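Local coordinates for hypothetical protein (Bacteroides uniformis, PDB 4QE0) that is of unknown function but belongs to the DUF5043 family and builds its core on an antiparallel beta sheet, at residues M106-L111 with N122-T127. Residues are numbered along the deposited sequence; the frame is centred on the assembly and turned at random.
Sequences MITMLL and NFNFFT
Met106, a selenomethionine, lies side by side with Asn124, its CB 3.9 Å from Asn124 CB. With CG anti to the backbone N (chi1 -176°) the chain touches the asparagine at its two ends, CB and CE: a bend at chi3 brings the methyl obliquely up to the amide oxygen, CE a tight 3.0 Å from Asn124 OD1. The other end of that amide is held by the next strand of the sheet, since Asn124 ND2 donates to the carbonyl of Val42. On the same face Thr108 and Asn122 also run alongside, Asn122 OD1 coming 3.5 Å from Thr108 CB.

Between these two pairs sits a water, 2.6 Å from Thr108 OG1. It is placed to donate to Asn124 OD1 at 2.8 Å and to Asn122 OD1 at 3.1 Å, though it has more acceptors in reach than protons. On the reverse face Ile107 CG2 meets Phe123 CE1 at 4.0 Å, the branch approaching the ring obliquely; Tyr139 of helix 136-143 and Trp168 of strand 164-169 continue this apolar side.

Underneath is the regular pairing of a beta hairpin: Met106 with Asn124 and Thr108 with Asn122 are hydrogen-bonded pairs, with Ile107 and Phe123 the non-hydrogen-bonded pair between them. The four N-H···O bonds are fairly straight, and Phe123 CA adds a CH···O contact to Met106 O. In this pairing Ile107 and Phe123 thus make one side apolar, while on the other, flanked by Met106, two asparagines and a threonine gather round one water and meet part of their hydrogen-bonding needs within a buried contact.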
HETATM    1  N   MSE A 106     -14.690   5.134  -7.343  1.00 21.98           N
HETATM    2  CA  MSE A 106     -14.057   6.444  -7.416  1.00 23.11           C
HETATM    3  C   MSE A 106     -13.479   6.790  -6.079  1.00 22.65           C
HETATM    4  O   MSE A 106     -14.154   6.708  -5.060  1.00 23.85           O
HETATM    5  CB  MSE A 106     -15.005   7.566  -7.850  1.00 24.05           C
HETATM    6  CG  MSE A 106     -14.177   8.839  -7.980  1.00 32.73           C
HETATM    7 SE   MSE A 106     -15.056  10.093  -9.183  0.75 53.58          SE
HETATM    8  CE  MSE A 106     -15.915  11.250  -7.830  1.00 56.77           C
ATOM      9  N   ILE A 107     -12.203   7.152  -6.072  1.00 21.32           N
ATOM     10  CA  ILE A 107     -11.509   7.609  -4.878  1.00 20.78           C
ATOM     11  C   ILE A 107     -11.091   9.038  -5.120  1.00 21.98           C
ATOM     12  O   ILE A 107     -10.590   9.367  -6.202  1.00 21.17           O
ATOM     13  CB  ILE A 107     -10.232   6.766  -4.553  1.00 21.29           C
ATOM     14  CG1 ILE A 107     -10.547   5.271  -4.546  1.00 23.03           C
ATOM     15  CG2 ILE A 107      -9.623   7.173  -3.215  1.00 23.60           C
ATOM     16  CD1 ILE A 107     -10.273   4.584  -5.862  1.00 23.08           C
ATOM     17  N   THR A 108     -11.251   9.886  -4.102  1.00 22.28           N
ATOM     18  CA  THR A 108     -10.821  11.272  -4.177  1.00 23.41           C
ATOM     19  C   THR A 108      -9.915  11.609  -2.993  1.00 25.47           C
ATOM     20  O   THR A 108     -10.284  11.367  -1.841  1.00 24.84           O
ATOM     21  CB  THR A 108     -12.048  12.218  -4.223  1.00 26.48           C
ATOM     22  OG1 THR A 108     -12.878  11.922  -5.379  1.00 26.11           O
ATOM     23  CG2 THR A 108     -11.633  13.647  -4.291  1.00 32.43           C
HETATM   24  N   MSE A 109      -8.742  12.138  -3.299  1.00 21.70           N
HETATM   25  CA  MSE A 109      -7.811  12.679  -2.300  1.00 22.65           C
HETATM   26  C   MSE A 109      -7.846  14.173  -2.452  1.00 24.77           C
HETATM   27  O   MSE A 109      -7.735  14.702  -3.580  1.00 24.98           O
HETATM   28  CB  MSE A 109      -6.373  12.216  -2.545  1.00 23.67           C
HETATM   29  CG  MSE A 109      -6.170  10.759  -2.248  1.00 25.37           C
HETATM   30 SE   MSE A 109      -4.227  10.308  -2.537  0.75 32.21          SE
HETATM   31  CE  MSE A 109      -3.998  10.574  -4.457  1.00 28.49           C
ATOM     32  N   LEU A 110      -8.025  14.873  -1.333  1.00 23.52           N
ATOM     33  CA  LEU A 110      -7.962  16.331  -1.320  1.00 23.56           C
ATOM     34  C   LEU A 110      -6.679  16.739  -0.624  1.00 25.49           C
ATOM     35  O   LEU A 110      -6.465  16.422   0.556  1.00 26.80           O
ATOM     36  CB  LEU A 110      -9.168  16.926  -0.631  1.00 26.89           C
ATOM     37  CG  LEU A 110     -10.527  16.457  -1.183  1.00 31.51           C
ATOM     38  CD1 LEU A 110     -11.670  17.221  -0.548  1.00 35.87           C
ATOM     39  CD2 LEU A 110     -10.563  16.605  -2.697  1.00 37.54           C
ATOM     40  N   LEU A 111      -5.824  17.437  -1.364  1.00 23.22           N
ATOM     41  CA  LEU A 111      -4.508  17.798  -0.892  1.00 23.06           C
ATOM     42  C   LEU A 111      -4.412  19.245  -0.432  1.00 26.00           C
ATOM     43  O   LEU A 111      -5.049  20.138  -1.000  1.00 25.42           O
ATOM     44  CB  LEU A 111      -3.480  17.620  -2.000  1.00 24.98           C
ATOM     45  CG  LEU A 111      -3.393  16.307  -2.780  1.00 29.77           C
ATOM     46  CD1 LEU A 111      -2.217  16.409  -3.732  1.00 31.79           C
ATOM     47  CD2 LEU A 111      -3.294  15.094  -1.913  1.00 33.63           C
ATOM     48  N   ASN A 122     -12.405  10.767   0.139  1.00 23.53           N
ATOM     49  CA  ASN A 122     -13.779  10.313   0.057  1.00 22.81           C
ATOM     50  C   ASN A 122     -13.955   9.361  -1.104  1.00 23.18           C
ATOM     51  O   ASN A 122     -13.056   9.232  -1.952  1.00 23.54           O
ATOM     52  CB  ASN A 122     -14.769  11.475   0.043  1.00 25.72           C
ATOM     53  CG  ASN A 122     -14.636  12.366  -1.170  1.00 28.68           C
ATOM     54  OD1 ASN A 122     -14.891  11.943  -2.278  1.00 29.40           O
ATOM     55  ND2 ASN A 122     -14.295  13.627  -0.947  1.00 31.98           N
ATOM     56  N   PHE A 123     -15.067   8.648  -1.087  1.00 22.51           N
ATOM     57  CA  PHE A 123     -15.342   7.558  -2.018  1.00 20.65           C
ATOM     58  C   PHE A 123     -16.700   7.784  -2.705  1.00 24.55           C
ATOM     59  O   PHE A 123     -17.648   8.294  -2.086  1.00 23.69           O
ATOM     60  CB  PHE A 123     -15.346   6.232  -1.271  1.00 23.80           C
ATOM     61  CG  PHE A 123     -14.084   5.954  -0.518  1.00 23.13           C
ATOM     62  CD1 PHE A 123     -12.968   5.473  -1.183  1.00 23.48           C
ATOM     63  CD2 PHE A 123     -13.973   6.235   0.839  1.00 23.73           C
ATOM     64  CE1 PHE A 123     -11.778   5.252  -0.496  1.00 23.05           C
ATOM     65  CE2 PHE A 123     -12.781   6.003   1.525  1.00 26.15           C
ATOM     66  CZ  PHE A 123     -11.688   5.498   0.852  1.00 22.30           C
ATOM     67  N   ASN A 124     -16.799   7.383  -3.975  1.00 21.95           N
ATOM     68  CA  ASN A 124     -18.066   7.425  -4.696  1.00 23.47           C
ATOM     69  C   ASN A 124     -18.285   6.106  -5.416  1.00 24.78           C
ATOM     70  O   ASN A 124     -17.352   5.512  -5.962  1.00 21.61           O
ATOM     71  CB  ASN A 124     -18.128   8.556  -5.737  1.00 23.72           C
ATOM     72  CG  ASN A 124     -18.149   9.935  -5.123  1.00 29.14           C
ATOM     73  OD1 ASN A 124     -17.168  10.645  -5.187  1.00 31.79           O
ATOM     74  ND2 ASN A 124     -19.264  10.320  -4.533  1.00 28.84           N
ATOM     75  N   PHE A 125     -19.532   5.646  -5.390  1.00 23.00           N
ATOM     76  CA  PHE A 125     -19.957   4.477  -6.133  1.00 23.14           C
ATOM     77  C   PHE A 125     -21.494   4.489  -6.140  1.00 22.86           C
ATOM     78  O   PHE A 125     -22.097   5.410  -5.605  1.00 24.86           O
ATOM     79  CB  PHE A 125     -19.453   3.184  -5.474  1.00 24.17           C
ATOM     80  CG  PHE A 125     -19.686   3.128  -3.987  1.00 23.90           C
ATOM     81  CD1 PHE A 125     -20.892   2.655  -3.468  1.00 24.42           C
ATOM     82  CD2 PHE A 125     -18.684   3.530  -3.102  1.00 24.32           C
ATOM     83  CE1 PHE A 125     -21.103   2.619  -2.106  1.00 25.60           C
ATOM     84  CE2 PHE A 125     -18.877   3.468  -1.738  1.00 25.33           C
ATOM     85  CZ  PHE A 125     -20.082   3.012  -1.238  1.00 27.09           C
ATOM     86  N   PHE A 126     -22.111   3.486  -6.741  1.00 22.73           N
ATOM     87  CA  PHE A 126     -23.581   3.419  -6.800  1.00 24.75           C
ATOM     88  C   PHE A 126     -24.086   2.288  -5.919  1.00 26.21           C
ATOM     89  O   PHE A 126     -23.388   1.300  -5.721  1.00 27.73           O
ATOM     90  CB  PHE A 126     -24.029   3.224  -8.240  1.00 26.54           C
ATOM     91  CG  PHE A 126     -23.746   4.411  -9.129  1.00 27.87           C
ATOM     92  CD1 PHE A 126     -22.512   4.575  -9.747  1.00 26.26           C
ATOM     93  CD2 PHE A 126     -24.730   5.355  -9.364  1.00 25.91           C
ATOM     94  CE1 PHE A 126     -22.261   5.663 -10.566  1.00 28.64           C
ATOM     95  CE2 PHE A 126     -24.498   6.432 -10.193  1.00 28.54           C
ATOM     96  CZ  PHE A 126     -23.266   6.593 -10.795  1.00 29.85           C
ATOM     97  N   THR A 127     -25.315   2.412  -5.418  1.00 25.45           N
ATOM     98  CA  THR A 127     -25.847   1.415  -4.497  1.00 26.42           C
ATOM     99  C   THR A 127     -26.054   0.059  -5.161  1.00 26.22           C
ATOM    100  O   THR A 127     -26.092  -0.972  -4.483  1.00 31.57           O
ATOM    101  CB  THR A 127     -27.206   1.810  -3.934  1.00 28.84           C
ATOM    102  OG1 THR A 127     -28.147   1.839  -5.007  1.00 25.86           O
ATOM    103  CG2 THR A 127     -27.141   3.147  -3.245  1.00 28.88           C
TER
HETATM  104  O   HOH W   1     -14.494   9.998  -4.624  1.00 25.55           O